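Local structure of chitin elicitor-binding protein (Oryza sativa subsp. japonica, 5JCE) at residues A[48-53]-A[215-220]; A[102-107]-A[131-136]; A[143-148]-A[191-196]; A[197-202]-A[233-238]; A[269-274]-A[284-289]. The protein binds chitin oligosaccharides released from fungal cell walls and helps pass this elicitor signal on to the defence responses of rice. One frame throughout, in Å; residues are numbered along the deposited sequence.

In the fold
Contact 1 opens after helix 39-45 and closes only at strand 217-220, tying that loop to a C-terminal sheet; the loop it spans holds both contact 2 and contact 3. Inside it, contact 2 closes a short loop round helix 107-113 in the first LysM region, and contact 3 follows, pairing strands 144-150 and 188-194, which enclose helices 157-164 and 168-175; the two touch through F104 and A148. Contact 4 starts directly after contact 3 and crosses contact 1 along the chain, joining the segment after strand 188-194 to the start of strand 237-240. Contact 5 comes last, a beta hairpin packed against contact 4, and its Y273 also touches T220 of contact 1.

Contact 1: A[48-53]-A[215-220]; sequences LPDGTL and GTYGFT
Y217, on edge strand 217-220 of a three-stranded antiparallel sheet, points its ring at L48 and D50 where a type II beta turn, P49 to T52, follows helix 39-45. With CG between the backbone N and the carbonyl carbon (chi1 64°), the phenol extends toward the loop and OH donates to L48 O at 2.8 Å. That oxygen lies at the ring edge, near the ring plane, although the hydroxyl is tilted 33° from the carbonyl plane. D50 meets Y217 from the opposite direction: its carboxylate is almost parallel to the ring, the planes 14° apart, with OD1 3.2 Å from Y217 CZ. Against F219 the same carboxylate is steeply inclined, and D50 OD2 stops 3.7 Å from F219 CZ. The stronger partner of this acid is R226 of the adjoining strand 225-228, which forms a salt bridge with OD2 and a cation-pi contact with Y217. The acid and the phenol are thus both tied to one arginine, which probably favours the charged carboxylate. Within the turn, P49 O is gripped by two donors of T52 from the same face of its plane, N at 3.2 Å and OG1 at 2.7 Å.

Contact 2: A[102-107]-A[131-136]; sequences NAFVTY and PLPCSC
V105 and F104 meet three consecutive residues, P131, L132 and P133, in a buried apolar contact with no hydrogen bond between the two segments. One branch of V105 does most of the work: CG1, anti to the carbonyl carbon (chi1 -70°), lies 4.0 Å from P131 CD and reaches P133 CD at 4.2 Å. F104 joins mainly through the root of its side chain, CB standing 4.0 Å from P133 CD and 4.2 Å from L132 CD2. The ring itself leads away from the 131-136 segment, past P133, toward I17 and the backbone of A148. P133 CD also sits near the carbonyl oxygen of F104, at 3.2 Å from O. Further out, both segments are held by polar bonds to other parts of the chain: N102 OD1 accepts from T20 N, A103 is bonded through its backbone to A97, and L132 N donates to S79 OG. Beyond P133 the chain is fixed covalently, by disulfides C134-C70 and C136-C72. The side chain of P131 is about 6 Å from that of N114, a chitin-binding residue of the first LysM region. V105 touches A97 of helix 93-100, F104 rests on I17 of strand 12-20, and L132 and C134 lie on F68 of strand 63-72, so the loop between helices 93-100 and 107-113 packs on the start of strand 133-134.

Contact 3: A[143-148]-A[191-196]; sequences NVMHLA and VPLPVC
M145 and L193 form a well-bonded hydrogen-bonded pair of two antiparallel strands, the first and last of the beta-alpha-alpha-beta LysM fold, with helices 157-164 and 168-175 between them in the chain. Among the backbone bonds, M145 N donates to L193 O at 2.9 Å and an N-H...O angle of 163°; L193 N answers to M145 O at 3.0 Å, from above the carbonyl plane. Further along, V191 N bonds L147 O at 2.9 Å, whereas the return bond from L147 N is weak. Apolar contacts gather on the face of M145, L147, V191 and L193. There L193 CD1 touches both M145 CE (3.9 Å) and L147 CD2 (3.8 Å), the methionine having bent at chi2 and chi3 to lie beside the leucine; Y164 of helix 157-164 touches L193 and V191. V195 CG1 extends the patch to M145 CB at 3.8 Å. P192, on the other face with H146, has V144 CG2 alongside its CB, 3.7 Å away, and is crossed by the H146 ring. As for polar side-chain bonds, both ring nitrogens of H146 look elsewhere, ND1 to D190 OD1 and NE2 to D137 O. Two acceptors, one of them a carboxylate, would favour a doubly protonated, charged imidazole.

Contact 4: A[197-202]-A[233-238]; sequences RSSISD and TYQLNC
R197 and Q235 are brought together by bends in both side chains: the arginine turns at chi2 (146°) and chi3, while the glutamine leaves with CG trans to its own N (chi1 -171°) and folds back at chi2. The two side chains cross at about a right angle, yet amide and guanidinium planes are only 25° apart, with Q235 OE1 3.4 Å from R197 CD and at the guanidinium edge, near its plane. R197 runs on past Y234: R197 NH2 lies 3.8 Å from Y234 CB, while the ring leads away, its plane steeply inclined to the guanidinium. The firmer link is between backbones, a single bridge between chains running in similar directions. R197 N donates to Y234 O at 2.8 Å, and L236 N to R197 O at 2.9 Å. An ST turn shapes the approach, Q235 N bonding T233 OG1 at 3.1 Å. Next to the bridge, L236 CD2 lies 3.9 Å from S198 CB and 4.4 Å from I200 CD1. The 197-202 loop, shortly after strand 188-194, thus touches L236, which rests on C227 of strand 225-228, while S199 packs on A272 and I200 on Y273 of strand 269-277, so the loop lies between the two C-terminal sheets.

Contact 5: A[269-274]-A[284-289]; sequences TTCAYS and IQTSLA
A272 pairs with S287 at the middle of an antiparallel beta hairpin, where the backbones bond in both directions: A272 N donates to S287 O at 2.9 Å and S287 N to A272 O at 3.0 Å. Toward the turn the side chains become buried. Y273 leaves the backbone away from the partner strand, but its ring (CG anti to the backbone N, chi1 170°) comes back to it, and I284 CG2 sits at the ring edge, in plane, 3.9 Å from Y273 CE1; the phenol OH is bonded to D206. S274, with OG between the backbone N and the carbonyl carbon (chi1 44°), is tucked over Q285 and T286, and its N donates to Q285 O. On the side of A272, its CB meets A289 CB at 4.1 Å. The far end is more open to solvent, though no less bonded: L288 is exposed and crosses T269 at about a right angle, while A289 O takes two bonds, T270 N arriving in the carbonyl plane at 2.8 Å and T269 OG1 from 62° above it at 3.1 Å. A289 N completes the end pair with T270 O. Strand 269-277 is the middle of its three-stranded sheet, flanked by 261-262 and 283-290, and S199 of the 197-202 loop packs on A272 and A289.

Contact 1: A[48-53]-A[215-220]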
# COMPACT_ATOMS: atom_id res chain seq x y z
N LEU A 48 7.60 9.61 -7.16
CA LEU A 48 7.72 10.53 -8.28
C LEU A 48 7.42 11.91 -7.72
O LEU A 48 6.84 12.01 -6.64
CB LEU A 48 6.78 10.16 -9.42
CG LEU A 48 7.39 9.20 -10.44
CD1 LEU A 48 7.44 7.79 -9.88
CD2 LEU A 48 6.61 9.23 -11.75
N PRO A 49 7.83 12.98 -8.42
CA PRO A 49 7.64 14.32 -7.86
C PRO A 49 6.16 14.76 -7.89
O PRO A 49 5.40 14.33 -8.76
CB PRO A 49 8.49 15.21 -8.78
CG PRO A 49 9.41 14.28 -9.50
CD PRO A 49 8.61 13.03 -9.67
N ASP A 50 5.78 15.59 -6.93
CA ASP A 50 4.45 16.18 -6.91
C ASP A 50 4.16 16.97 -8.19
O ASP A 50 4.99 17.74 -8.63
CB ASP A 50 4.30 17.09 -5.69
CG ASP A 50 4.48 16.34 -4.39
OD1 ASP A 50 5.54 15.71 -4.22
OD2 ASP A 50 3.56 16.35 -3.55
N GLY A 51 2.99 16.75 -8.79
CA GLY A 51 2.63 17.47 -10.00
C GLY A 51 3.11 16.83 -11.30
O GLY A 51 2.88 17.37 -12.38
N THR A 52 3.81 15.71 -11.20
CA THR A 52 4.05 14.86 -12.35
C THR A 52 2.71 14.47 -12.98
O THR A 52 1.74 14.18 -12.27
CB THR A 52 4.80 13.58 -11.95
OG1 THR A 52 6.04 13.94 -11.34
CG2 THR A 52 5.06 12.72 -13.17
N LEU A 53 2.66 14.49 -14.31
CA LEU A 53 1.43 14.18 -15.04
C LEU A 53 1.22 12.68 -15.19
O LEU A 53 2.15 11.87 -14.99
CB LEU A 53 1.46 14.82 -16.42
CG LEU A 53 1.82 16.31 -16.50
CD1 LEU A 53 2.04 16.75 -17.96
CD2 LEU A 53 0.78 17.18 -15.80
N GLY A 215 11.20 7.12 1.31
CA GLY A 215 11.25 7.76 0.01
C GLY A 215 9.89 7.99 -0.60
O GLY A 215 9.80 8.63 -1.65
N THR A 216 8.83 7.49 0.03
CA THR A 216 7.49 7.65 -0.54
C THR A 216 6.68 8.73 0.17
O THR A 216 7.09 9.25 1.20
CB THR A 216 6.70 6.35 -0.51
OG1 THR A 216 6.39 6.00 0.85
CG2 THR A 216 7.51 5.23 -1.15
N TYR A 217 5.52 9.07 -0.39
CA TYR A 217 4.66 10.02 0.27
C TYR A 217 3.24 9.74 -0.15
O TYR A 217 3.02 8.95 -1.05
CB TYR A 217 5.06 11.47 -0.05
CG TYR A 217 4.93 11.86 -1.49
CD1 TYR A 217 3.74 12.39 -1.97
CD2 TYR A 217 6.01 11.73 -2.39
CE1 TYR A 217 3.60 12.76 -3.29
CE2 TYR A 217 5.89 12.09 -3.72
CZ TYR A 217 4.67 12.61 -4.16
OH TYR A 217 4.48 12.99 -5.46
N GLY A 218 2.28 10.36 0.53
CA GLY A 218 0.87 10.10 0.28
C GLY A 218 0.01 11.27 0.72
O GLY A 218 0.50 12.21 1.36
N PHE A 219 -1.27 11.22 0.37
CA PHE A 219 -2.23 12.26 0.76
C PHE A 219 -3.35 11.66 1.61
O PHE A 219 -3.77 10.52 1.40
CB PHE A 219 -2.80 12.95 -0.48
CG PHE A 219 -1.76 13.67 -1.30
CD1 PHE A 219 -1.43 14.99 -1.03
CD2 PHE A 219 -1.10 13.01 -2.34
CE1 PHE A 219 -0.46 15.66 -1.78
CE2 PHE A 219 -0.12 13.68 -3.09
CZ PHE A 219 0.20 15.00 -2.80
N THR A 220 -3.84 12.44 2.58
CA THR A 220 -4.93 11.97 3.42
C THR A 220 -5.89 13.11 3.81
O THR A 220 -5.64 14.28 3.49
CB THR A 220 -4.38 11.27 4.67
OG1 THR A 220 -5.40 10.49 5.31
CG2 THR A 220 -3.76 12.28 5.63

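Contact 2: A[102-107]-A[131-136]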
# COMPACT_ATOMS: atom_id res chain seq x y z
N ASN A 102 -0.02 -10.65 -13.29
CA ASN A 102 1.30 -11.12 -12.88
C ASN A 102 1.30 -12.37 -12.01
O ASN A 102 2.29 -12.64 -11.33
CB ASN A 102 2.04 -10.04 -12.08
CG ASN A 102 2.34 -8.80 -12.89
OD1 ASN A 102 2.84 -7.84 -12.35
ND2 ASN A 102 2.02 -8.82 -14.19
N ALA A 103 0.21 -13.13 -12.04
CA ALA A 103 0.05 -14.34 -11.24
C ALA A 103 0.05 -14.03 -9.74
O ALA A 103 0.41 -14.87 -8.91
CB ALA A 103 1.15 -15.34 -11.57
N PHE A 104 -0.35 -12.82 -9.38
CA PHE A 104 -0.51 -12.52 -7.96
C PHE A 104 -1.72 -13.25 -7.36
O PHE A 104 -1.85 -13.40 -6.15
CB PHE A 104 -0.62 -11.01 -7.76
CG PHE A 104 0.70 -10.31 -7.80
CD1 PHE A 104 1.69 -10.63 -6.88
CD2 PHE A 104 0.97 -9.33 -8.75
CE1 PHE A 104 2.92 -10.01 -6.90
CE2 PHE A 104 2.20 -8.70 -8.78
CZ PHE A 104 3.18 -9.04 -7.85
N VAL A 105 -2.62 -13.70 -8.23
CA VAL A 105 -3.78 -14.49 -7.85
C VAL A 105 -3.83 -15.70 -8.73
O VAL A 105 -3.26 -15.73 -9.83
CB VAL A 105 -5.11 -13.71 -7.99
CG1 VAL A 105 -5.22 -12.60 -6.95
CG2 VAL A 105 -5.21 -13.14 -9.39
N THR A 106 -4.54 -16.72 -8.27
CA THR A 106 -4.76 -17.89 -9.09
C THR A 106 -6.21 -17.88 -9.63
O THR A 106 -7.08 -17.20 -9.06
CB THR A 106 -4.46 -19.16 -8.28
OG1 THR A 106 -4.21 -20.25 -9.17
CG2 THR A 106 -5.60 -19.50 -7.32
N TYR A 107 -6.48 -18.58 -10.73
CA TYR A 107 -7.85 -18.56 -11.29
C TYR A 107 -8.88 -19.12 -10.31
O TYR A 107 -10.04 -18.71 -10.33
CB TYR A 107 -7.92 -19.33 -12.62
CG TYR A 107 -7.77 -20.84 -12.54
CD1 TYR A 107 -8.86 -21.66 -12.23
CD2 TYR A 107 -6.54 -21.45 -12.82
CE1 TYR A 107 -8.72 -23.05 -12.17
CE2 TYR A 107 -6.39 -22.84 -12.76
CZ TYR A 107 -7.48 -23.63 -12.44
OH TYR A 107 -7.34 -25.00 -12.39
N PRO A 131 -8.86 -10.57 -6.17
CA PRO A 131 -8.33 -10.31 -4.84
C PRO A 131 -6.84 -10.48 -4.65
O PRO A 131 -6.35 -11.55 -4.45
CB PRO A 131 -9.08 -11.30 -3.99
CG PRO A 131 -9.16 -12.50 -4.82
CD PRO A 131 -9.08 -12.08 -6.24
N LEU A 132 -6.14 -9.40 -4.67
CA LEU A 132 -4.75 -9.42 -4.51
C LEU A 132 -4.30 -9.79 -3.11
O LEU A 132 -4.92 -9.48 -2.14
CB LEU A 132 -4.16 -8.15 -5.05
CG LEU A 132 -4.59 -7.66 -6.41
CD1 LEU A 132 -4.51 -6.16 -6.49
CD2 LEU A 132 -3.87 -8.29 -7.54
N PRO A 133 -3.19 -10.51 -3.05
CA PRO A 133 -2.57 -10.93 -1.81
C PRO A 133 -2.08 -9.77 -0.98
O PRO A 133 -1.50 -8.87 -1.50
CB PRO A 133 -1.41 -11.77 -2.29
CG PRO A 133 -1.14 -11.30 -3.62
CD PRO A 133 -2.45 -10.97 -4.20
N CYS A 134 -2.34 -9.84 0.31
CA CYS A 134 -2.02 -8.80 1.25
C CYS A 134 -2.27 -9.14 2.73
O CYS A 134 -2.72 -10.17 3.02
CB CYS A 134 -2.78 -7.56 0.86
SG CYS A 134 -4.48 -7.54 1.31
N SER A 135 -1.92 -8.24 3.62
CA SER A 135 -2.04 -8.32 5.06
C SER A 135 -1.78 -6.85 5.27
O SER A 135 -1.37 -6.31 4.33
CB SER A 135 -0.88 -9.21 5.49
OG SER A 135 -0.94 -9.58 6.80
N CYS A 136 -1.94 -6.13 6.36
CA CYS A 136 -2.46 -6.47 7.65
C CYS A 136 -1.61 -6.71 8.88
O CYS A 136 -1.56 -5.88 9.73
CB CYS A 136 -3.86 -7.07 7.62
SG CYS A 136 -5.08 -5.75 7.25

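Contact 3: A[143-148]-A[191-196]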
# COMPACT_ATOMS: atom_id res chain seq x y z
N ASN A 143 4.44 -1.62 12.96
CA ASN A 143 3.73 -1.46 11.69
C ASN A 143 4.63 -1.65 10.48
O ASN A 143 5.79 -1.24 10.46
CB ASN A 143 3.09 -0.08 11.61
CG ASN A 143 2.00 0.11 12.61
OD1 ASN A 143 1.13 -0.75 12.77
ND2 ASN A 143 2.03 1.24 13.29
N VAL A 144 4.07 -2.26 9.44
CA VAL A 144 4.76 -2.45 8.18
C VAL A 144 3.76 -2.32 7.05
O VAL A 144 2.56 -2.40 7.26
CB VAL A 144 5.45 -3.81 8.09
CG1 VAL A 144 6.68 -3.84 8.96
CG2 VAL A 144 4.48 -4.93 8.47
N MET A 145 4.26 -2.11 5.85
CA MET A 145 3.42 -2.16 4.69
C MET A 145 3.79 -3.39 3.91
O MET A 145 4.83 -3.41 3.29
CB MET A 145 3.59 -0.94 3.82
CG MET A 145 2.57 -0.88 2.70
SD MET A 145 3.33 -0.15 1.27
CE MET A 145 4.24 -1.60 0.69
N HIS A 146 2.95 -4.42 3.94
CA HIS A 146 3.26 -5.62 3.18
C HIS A 146 3.24 -5.28 1.71
O HIS A 146 2.47 -4.45 1.28
CB HIS A 146 2.29 -6.74 3.49
CG HIS A 146 2.33 -7.17 4.91
ND1 HIS A 146 3.09 -8.23 5.35
CD2 HIS A 146 1.72 -6.66 6.01
CE1 HIS A 146 2.94 -8.37 6.66
NE2 HIS A 146 2.11 -7.43 7.08
N LEU A 147 4.11 -5.93 0.95
CA LEU A 147 4.24 -5.69 -0.47
C LEU A 147 4.35 -7.04 -1.11
O LEU A 147 5.12 -7.88 -0.63
CB LEU A 147 5.48 -4.83 -0.77
CG LEU A 147 6.02 -4.68 -2.19
CD1 LEU A 147 4.93 -4.24 -3.14
CD2 LEU A 147 7.06 -3.63 -2.21
N ALA A 148 3.60 -7.27 -2.17
CA ALA A 148 3.65 -8.56 -2.86
C ALA A 148 4.71 -8.51 -3.95
O ALA A 148 4.63 -7.69 -4.87
CB ALA A 148 2.28 -8.92 -3.44
N VAL A 191 6.55 -9.22 1.49
CA VAL A 191 7.70 -8.40 1.92
C VAL A 191 7.25 -7.22 2.82
O VAL A 191 6.75 -6.20 2.32
CB VAL A 191 8.47 -7.83 0.71
CG1 VAL A 191 9.64 -6.97 1.18
CG2 VAL A 191 8.95 -8.94 -0.20
N PRO A 192 7.39 -7.36 4.14
CA PRO A 192 6.88 -6.30 5.03
C PRO A 192 7.81 -5.10 5.09
O PRO A 192 8.75 -5.11 5.90
CB PRO A 192 6.79 -6.99 6.40
CG PRO A 192 7.09 -8.43 6.16
CD PRO A 192 7.89 -8.51 4.91
N LEU A 193 7.55 -4.09 4.27
CA LEU A 193 8.37 -2.88 4.24
C LEU A 193 8.24 -2.13 5.54
O LEU A 193 7.13 -1.87 5.99
CB LEU A 193 7.94 -1.97 3.10
CG LEU A 193 8.03 -2.56 1.70
CD1 LEU A 193 8.13 -1.45 0.69
CD2 LEU A 193 9.23 -3.47 1.61
N PRO A 194 9.38 -1.78 6.16
CA PRO A 194 9.33 -0.82 7.27
C PRO A 194 8.75 0.52 6.83
O PRO A 194 8.92 0.92 5.69
CB PRO A 194 10.81 -0.69 7.69
CG PRO A 194 11.61 -1.49 6.69
CD PRO A 194 10.68 -2.44 6.03
N VAL A 195 8.06 1.20 7.75
CA VAL A 195 7.39 2.45 7.46
C VAL A 195 7.63 3.46 8.59
O VAL A 195 8.00 3.07 9.70
CB VAL A 195 5.86 2.24 7.28
CG1 VAL A 195 5.59 1.37 6.05
CG2 VAL A 195 5.25 1.60 8.53
N CYS A 196 7.41 4.75 8.32
CA CYS A 196 7.54 5.79 9.34
C CYS A 196 6.54 5.59 10.47
O CYS A 196 5.46 5.06 10.24
CB CYS A 196 7.36 7.18 8.72
SG CYS A 196 8.67 7.70 7.59

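Contact 4: A[197-202]-A[233-238]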
# COMPACT_ATOMS: atom_id res chain seq x y z
N ARG A 197 6.91 5.99 11.68
CA ARG A 197 5.96 6.04 12.80
C ARG A 197 5.14 7.28 12.62
O ARG A 197 5.59 8.21 11.95
CB ARG A 197 6.65 6.10 14.16
CG ARG A 197 8.00 5.45 14.23
CD ARG A 197 8.91 6.22 15.20
NE ARG A 197 10.31 6.18 14.78
CZ ARG A 197 11.05 5.07 14.84
NH1 ARG A 197 10.50 3.94 15.26
NH2 ARG A 197 12.32 5.11 14.45
N SER A 198 3.97 7.32 13.24
CA SER A 198 3.10 8.49 13.16
C SER A 198 2.46 8.79 14.50
O SER A 198 2.71 8.11 15.49
CB SER A 198 2.01 8.28 12.10
OG SER A 198 1.15 7.22 12.46
N SER A 199 1.63 9.83 14.52
CA SER A 199 0.81 10.15 15.67
C SER A 199 -0.67 10.03 15.29
O SER A 199 -1.54 10.63 15.92
CB SER A 199 1.12 11.56 16.18
OG SER A 199 2.49 11.70 16.54
N ILE A 200 -0.95 9.26 14.25
CA ILE A 200 -2.31 9.10 13.80
C ILE A 200 -3.06 8.19 14.76
O ILE A 200 -2.70 7.04 14.96
CB ILE A 200 -2.36 8.52 12.38
CG1 ILE A 200 -1.82 9.57 11.40
CG2 ILE A 200 -3.77 8.16 12.01
CD1 ILE A 200 -1.74 9.09 9.98
N SER A 201 -4.12 8.74 15.36
CA SER A 201 -4.89 8.05 16.39
C SER A 201 -5.71 6.86 15.88
O SER A 201 -6.03 6.77 14.70
CB SER A 201 -5.81 9.07 17.07
OG SER A 201 -6.95 8.46 17.65
N ASP A 202 -6.02 5.94 16.80
CA ASP A 202 -7.00 4.86 16.58
C ASP A 202 -8.33 5.35 16.05
O ASP A 202 -8.89 4.78 15.12
CB ASP A 202 -7.26 4.10 17.88
CG ASP A 202 -6.10 3.25 18.30
OD1 ASP A 202 -5.17 3.13 17.48
OD2 ASP A 202 -6.11 2.72 19.44
N THR A 233 14.72 9.85 9.70
CA THR A 233 14.12 9.87 11.02
C THR A 233 13.18 8.70 11.26
O THR A 233 13.08 8.20 12.38
CB THR A 233 13.33 11.18 11.27
OG1 THR A 233 12.26 11.30 10.30
CG2 THR A 233 14.26 12.40 11.23
N TYR A 234 12.49 8.29 10.20
CA TYR A 234 11.36 7.35 10.25
C TYR A 234 10.20 7.89 11.08
O TYR A 234 9.42 7.14 11.66
CB TYR A 234 11.79 5.98 10.77
CG TYR A 234 12.11 5.05 9.63
CD1 TYR A 234 11.24 4.93 8.56
CD2 TYR A 234 13.30 4.33 9.60
CE1 TYR A 234 11.53 4.08 7.49
CE2 TYR A 234 13.59 3.48 8.55
CZ TYR A 234 12.71 3.36 7.49
OH TYR A 234 13.00 2.54 6.43
N GLN A 235 10.09 9.22 11.12
CA GLN A 235 8.93 9.88 11.68
C GLN A 235 8.20 10.55 10.54
O GLN A 235 8.77 11.38 9.84
CB GLN A 235 9.32 10.89 12.75
CG GLN A 235 8.16 11.48 13.54
CD GLN A 235 7.60 10.48 14.55
OE1 GLN A 235 8.31 9.60 15.02
NE2 GLN A 235 6.31 10.60 14.85
N LEU A 236 6.95 10.17 10.35
CA LEU A 236 6.10 10.74 9.31
C LEU A 236 6.15 12.27 9.34
O LEU A 236 5.95 12.89 10.38
CB LEU A 236 4.67 10.26 9.49
CG LEU A 236 3.83 10.16 8.23
CD1 LEU A 236 4.38 9.06 7.37
CD2 LEU A 236 2.36 9.92 8.56
N ASN A 237 6.44 12.87 8.19
CA ASN A 237 6.43 14.31 8.05
C ASN A 237 5.13 14.71 7.37
O ASN A 237 4.90 14.34 6.23
CB ASN A 237 7.66 14.77 7.24
CG ASN A 237 7.83 16.29 7.20
OD1 ASN A 237 6.87 17.04 7.03
ND2 ASN A 237 9.08 16.75 7.31
N CYS A 238 4.27 15.43 8.08
CA CYS A 238 3.02 15.88 7.48
C CYS A 238 2.97 17.38 7.34
O CYS A 238 3.57 18.12 8.11
CB CYS A 238 1.83 15.42 8.32
SG CYS A 238 1.86 13.66 8.53

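Contact 5: A[269-274]-A[284-289]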
# COMPACT_ATOMS: atom_id res chain seq x y z
N THR A 269 9.96 18.40 20.76
CA THR A 269 8.56 18.05 20.68
C THR A 269 7.96 18.73 19.45
O THR A 269 8.33 19.85 19.11
CB THR A 269 7.85 18.43 21.98
OG1 THR A 269 6.63 17.71 22.09
CG2 THR A 269 7.62 19.92 22.07
N THR A 270 7.07 18.03 18.76
CA THR A 270 6.66 18.45 17.43
C THR A 270 5.18 18.41 17.27
O THR A 270 4.53 17.48 17.75
CB THR A 270 7.30 17.54 16.35
OG1 THR A 270 8.73 17.54 16.53
CG2 THR A 270 6.95 18.02 14.92
N CYS A 271 4.62 19.38 16.56
CA CYS A 271 3.19 19.37 16.27
C CYS A 271 2.86 18.45 15.10
O CYS A 271 3.04 18.84 13.95
CB CYS A 271 2.69 20.79 15.97
SG CYS A 271 0.95 20.85 15.54
N ALA A 272 2.35 17.25 15.40
CA ALA A 272 2.09 16.24 14.37
C ALA A 272 0.63 16.08 13.95
O ALA A 272 -0.29 16.47 14.65
CB ALA A 272 2.62 14.90 14.84
N TYR A 273 0.43 15.49 12.78
CA TYR A 273 -0.89 15.14 12.30
C TYR A 273 -1.35 13.90 13.04
O TYR A 273 -0.61 12.92 13.12
CB TYR A 273 -0.86 14.89 10.80
CG TYR A 273 -2.12 14.30 10.22
CD1 TYR A 273 -3.26 15.06 10.06
CD2 TYR A 273 -2.15 12.97 9.83
CE1 TYR A 273 -4.43 14.52 9.53
CE2 TYR A 273 -3.31 12.40 9.30
CZ TYR A 273 -4.44 13.19 9.14
OH TYR A 273 -5.58 12.64 8.61
N SER A 274 -2.55 13.93 13.59
CA SER A 274 -3.04 12.79 14.36
C SER A 274 -4.34 12.23 13.81
O SER A 274 -4.86 11.24 14.32
CB SER A 274 -3.22 13.17 15.83
OG SER A 274 -3.85 14.43 15.96
N ILE A 284 -9.75 18.17 11.06
CA ILE A 284 -8.39 17.67 11.17
C ILE A 284 -7.90 17.83 12.60
O ILE A 284 -8.09 18.88 13.20
CB ILE A 284 -7.44 18.41 10.19
CG1 ILE A 284 -7.85 18.15 8.74
CG2 ILE A 284 -5.99 17.99 10.39
CD1 ILE A 284 -7.37 19.20 7.81
N GLN A 285 -7.25 16.80 13.12
CA GLN A 285 -6.67 16.83 14.46
C GLN A 285 -5.14 16.85 14.44
O GLN A 285 -4.51 16.25 13.57
CB GLN A 285 -7.15 15.62 15.26
CG GLN A 285 -8.64 15.49 15.33
CD GLN A 285 -9.14 14.11 14.98
OE1 GLN A 285 -8.48 13.09 15.25
NE2 GLN A 285 -10.32 14.06 14.38
N THR A 286 -4.54 17.53 15.42
CA THR A 286 -3.10 17.45 15.62
C THR A 286 -2.77 17.16 17.07
O THR A 286 -3.63 17.31 17.95
CB THR A 286 -2.36 18.74 15.23
OG1 THR A 286 -2.78 19.81 16.08
CG2 THR A 286 -2.61 19.08 13.78
N SER A 287 -1.54 16.75 17.32
CA SER A 287 -1.08 16.45 18.67
C SER A 287 0.43 16.53 18.76
O SER A 287 1.15 16.23 17.81
CB SER A 287 -1.55 15.06 19.11
OG SER A 287 -0.71 14.05 18.57
N LEU A 288 0.89 16.95 19.93
CA LEU A 288 2.30 17.02 20.23
C LEU A 288 2.93 15.63 20.17
O LEU A 288 2.40 14.67 20.73
CB LEU A 288 2.50 17.65 21.61
CG LEU A 288 3.61 18.67 21.78
CD1 LEU A 288 3.67 19.65 20.61
CD2 LEU A 288 3.37 19.40 23.08
N ALA A 289 4.05 15.52 19.47
CA ALA A 289 4.80 14.27 19.44
C ALA A 289 6.16 14.46 20.10
O ALA A 289 6.82 15.49 19.91
CB ALA A 289 4.96 13.77 18.01